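Local coordinates for Lmo2445 protein (Listeria monocytogenes EGD-e, PDB 5HZL), which is of unknown function but is a secreted, internalin-like leucine-rich-repeat protein of this pathogen that binds calcium ions, at residues I240-N245 with Y263-A268. Numbering follows the deposited sequence.
Sequences IIIKDN and YTIETA
Ile-240 and Ile-242 face Tyr-263 and Ile-265 across the apolar interior of the C-terminal beta domain, whose sequence belongs to the E-set clan of sandwich-like folds. Strand 240-244 lies inside a mixed sheet between 273-281 and 247-250, whereas 262-264 pairs with 219-221 in a separate two-stranded sheet. The two segments meet through apolar side chains. The CA atoms of Ile-242 and Ile-265 are 7.8 Å apart, a spacing that branched aliphatic side chains can fill.

Tyr-263 reaches across with its ring. From CB the chain turns CG anti to the backbone N (chi1 -175°), which sends the ring toward the isoleucines. CE2, on one flank, lies 4.5 Å from Ile-242 CD1; further out, CZ lies 4.1 Å from Ile-240 CD1. OH meets both methyls on the same side, 3.9 Å from CD1 of Ile-240 and 4.2 Å from CD1 of Ile-242. Both isoleucines point against the tyrosine side chain, and their CD1 methyls meet the ring obliquely. Tyrosine suits this place because its long, rigid ring spans the gap between the sheets.

Alternation along the extended strand turns Ile-240 and Ile-242 inward, while the intervening Ile-241 packs on Thr-248 of the neighbouring strand. In Ile-240 an extended side chain (chi1 174°, chi2 173°) carries CD1 to the phenol end. Ile-265 also touches Tyr-250 of strand 247-250 and Leu-277 of strand 273-281. Beyond it the chain bends through an inverse gamma turn centred on Glu-266. Closer in, the branched methyl CG2 of Ile-265 rests 4.4 Å from CG1 of Ile-242.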
ATOM      1  N   ILE A 240     -20.197  19.044  -2.858  1.00 75.51           N
ATOM      2  CA  ILE A 240     -20.485  17.698  -3.405  1.00 69.41           C
ATOM      3  C   ILE A 240     -21.311  17.774  -4.707  1.00 66.70           C
ATOM      4  O   ILE A 240     -22.288  18.510  -4.782  1.00 69.84           O
ATOM      5  CB  ILE A 240     -21.148  16.795  -2.348  1.00 68.51           C
ATOM      6  CG1 ILE A 240     -21.583  15.467  -2.969  1.00 68.91           C
ATOM      7  CG2 ILE A 240     -22.365  17.468  -1.738  1.00 72.97           C
ATOM      8  CD1 ILE A 240     -22.092  14.455  -1.958  1.00 69.48           C
ATOM      9  N   ILE A 241     -20.892  17.014  -5.721  1.00 61.80           N
ATOM     10  CA  ILE A 241     -21.525  16.985  -7.046  1.00 60.64           C
ATOM     11  C   ILE A 241     -21.875  15.549  -7.430  1.00 58.34           C
ATOM     12  O   ILE A 241     -21.120  14.635  -7.139  1.00 57.72           O
ATOM     13  CB  ILE A 241     -20.585  17.562  -8.160  1.00 61.75           C
ATOM     14  CG1 ILE A 241     -20.211  19.045  -7.930  1.00 63.57           C
ATOM     15  CG2 ILE A 241     -21.203  17.417  -9.552  1.00 62.62           C
ATOM     16  CD1 ILE A 241     -19.239  19.317  -6.802  1.00 63.28           C
ATOM     17  N   ILE A 242     -23.029  15.365  -8.074  1.00 59.19           N
ATOM     18  CA  ILE A 242     -23.520  14.061  -8.547  1.00 57.87           C
ATOM     19  C   ILE A 242     -23.582  14.141 -10.072  1.00 57.25           C
ATOM     20  O   ILE A 242     -24.226  15.028 -10.618  1.00 60.14           O
ATOM     21  CB  ILE A 242     -24.892  13.667  -7.924  1.00 59.27           C
ATOM     22  CG1 ILE A 242     -24.715  13.043  -6.529  1.00 58.58           C
ATOM     23  CG2 ILE A 242     -25.574  12.571  -8.733  1.00 60.22           C
ATOM     24  CD1 ILE A 242     -24.037  13.916  -5.502  1.00 59.19           C
ATOM     25  N   LYS A 243     -22.914  13.217 -10.752  1.00 56.23           N
ATOM     26  CA  LYS A 243     -22.886  13.210 -12.206  1.00 58.11           C
ATOM     27  C   LYS A 243     -23.377  11.901 -12.756  1.00 58.11           C
ATOM     28  O   LYS A 243     -23.351  10.882 -12.073  1.00 57.29           O
ATOM     29  CB  LYS A 243     -21.480  13.484 -12.718  1.00 58.88           C
ATOM     30  CG  LYS A 243     -20.918  14.762 -12.148  1.00 61.35           C
ATOM     31  CD  LYS A 243     -19.659  15.242 -12.836  1.00 63.85           C
ATOM     32  CE  LYS A 243     -18.481  14.332 -12.622  1.00 63.25           C
ATOM     33  NZ  LYS A 243     -17.330  14.936 -13.340  1.00 66.05           N
ATOM     34  N   ASP A 244     -23.815  11.951 -14.008  1.00 60.09           N
ATOM     35  CA  ASP A 244     -24.339  10.797 -14.711  1.00 61.94           C
ATOM     36  C   ASP A 244     -23.672  10.772 -16.074  1.00 61.47           C
ATOM     37  O   ASP A 244     -23.894  11.665 -16.878  1.00 63.27           O
ATOM     38  CB  ASP A 244     -25.851  10.946 -14.853  1.00 66.93           C
ATOM     39  CG  ASP A 244     -26.498   9.776 -15.571  1.00 71.03           C
ATOM     40  OD1 ASP A 244     -25.993   8.635 -15.449  1.00 72.57           O
ATOM     41  OD2 ASP A 244     -27.533  10.002 -16.248  1.00 76.42           O
ATOM     42  N   ASN A 245     -22.851   9.753 -16.317  1.00 60.62           N
ATOM     43  CA  ASN A 245     -22.119   9.608 -17.572  1.00 62.56           C
ATOM     44  C   ASN A 245     -21.294  10.861 -17.884  1.00 63.80           C
ATOM     45  O   ASN A 245     -21.249  11.328 -19.025  1.00 66.94           O
ATOM     46  CB  ASN A 245     -23.068   9.237 -18.729  1.00 64.69           C
ATOM     47  CG  ASN A 245     -23.673   7.848 -18.574  1.00 64.28           C
ATOM     48  OD1 ASN A 245     -22.992   6.897 -18.178  1.00 62.50           O
ATOM     49  ND2 ASN A 245     -24.949   7.714 -18.918  1.00 65.10           N
ATOM     50  N   TYR A 263     -25.431   6.407   1.406  1.00 53.39           N
ATOM     51  CA  TYR A 263     -25.781   7.675   0.764  1.00 53.45           C
ATOM     52  C   TYR A 263     -26.709   7.337  -0.404  1.00 54.04           C
ATOM     53  O   TYR A 263     -26.401   6.467  -1.226  1.00 53.46           O
ATOM     54  CB  TYR A 263     -24.538   8.436   0.292  1.00 51.50           C
ATOM     55  CG  TYR A 263     -24.881   9.786  -0.263  1.00 53.68           C
ATOM     56  CD1 TYR A 263     -25.094  10.869   0.582  1.00 56.81           C
ATOM     57  CD2 TYR A 263     -25.012   9.994  -1.626  1.00 54.65           C
ATOM     58  CE1 TYR A 263     -25.435  12.125   0.080  1.00 58.50           C
ATOM     59  CE2 TYR A 263     -25.347  11.251  -2.136  1.00 56.31           C
ATOM     60  CZ  TYR A 263     -25.558  12.312  -1.281  1.00 57.71           C
ATOM     61  OH  TYR A 263     -25.885  13.551  -1.786  1.00 59.05           O
ATOM     62  N   THR A 264     -27.854   8.006  -0.457  1.00 56.41           N
ATOM     63  CA  THR A 264     -28.839   7.782  -1.506  1.00 57.72           C
ATOM     64  C   THR A 264     -28.629   8.785  -2.621  1.00 58.19           C
ATOM     65  O   THR A 264     -28.448   9.968  -2.342  1.00 58.24           O
ATOM     66  CB  THR A 264     -30.263   7.955  -0.942  1.00 59.66           C
ATOM     67  OG1 THR A 264     -30.460   7.018   0.113  1.00 60.13           O
ATOM     68  CG2 THR A 264     -31.333   7.717  -2.008  1.00 61.33           C
ATOM     69  N   ILE A 265     -28.638   8.317  -3.869  1.00 60.25           N
ATOM     70  CA  ILE A 265     -28.483   9.213  -5.017  1.00 64.85           C
ATOM     71  C   ILE A 265     -29.734   9.101  -5.890  1.00 67.40           C
ATOM     72  O   ILE A 265     -30.169   8.001  -6.255  1.00 65.28           O
ATOM     73  CB  ILE A 265     -27.136   9.037  -5.768  1.00 66.37           C
ATOM     74  CG1 ILE A 265     -27.019   7.720  -6.518  1.00 69.72           C
ATOM     75  CG2 ILE A 265     -25.984   9.153  -4.780  1.00 65.19           C
ATOM     76  CD1 ILE A 265     -25.641   7.543  -7.149  1.00 70.84           C
ATOM     77  N   GLU A 266     -30.289  10.275  -6.201  1.00 71.21           N
ATOM     78  CA  GLU A 266     -31.531  10.443  -6.963  1.00 74.10           C
ATOM     79  C   GLU A 266     -31.514   9.914  -8.400  1.00 72.45           C
ATOM     80  O   GLU A 266     -31.431  10.695  -9.346  1.00 73.56           O
ATOM     81  CB  GLU A 266     -31.901  11.943  -6.998  1.00 78.04           C
ATOM     82  CG  GLU A 266     -32.037  12.689  -5.668  1.00 81.23           C
ATOM     83  CD  GLU A 266     -33.254  12.289  -4.851  1.00 87.17           C
ATOM     84  OE1 GLU A 266     -33.513  11.078  -4.680  1.00 90.54           O
ATOM     85  OE2 GLU A 266     -33.947  13.204  -4.350  1.00 91.16           O
ATOM     86  N   THR A 267     -31.610   8.599  -8.564  1.00 70.44           N
ATOM     87  CA  THR A 267     -31.629   7.988  -9.902  1.00 70.41           C
ATOM     88  C   THR A 267     -33.045   7.599 -10.366  1.00 72.63           C
ATOM     89  O   THR A 267     -33.205   6.928 -11.386  1.00 72.35           O
ATOM     90  CB  THR A 267     -30.741   6.732  -9.947  1.00 68.59           C
ATOM     91  OG1 THR A 267     -31.206   5.788  -8.980  1.00 67.76           O
ATOM     92  CG2 THR A 267     -29.298   7.082  -9.653  1.00 66.20           C
ATOM     93  N   ALA A 268     -34.065   8.036  -9.629  1.00 74.31           N
ATOM     94  CA  ALA A 268     -35.454   7.702  -9.963  1.00 77.49           C
ATOM     95  C   ALA A 268     -35.909   8.297 -11.296  1.00 79.11           C
ATOM     96  O   ALA A 268     -36.705   7.682 -12.004  1.00 81.61           O
ATOM     97  CB  ALA A 268     -36.387   8.145  -8.840  1.00 79.24           C
TER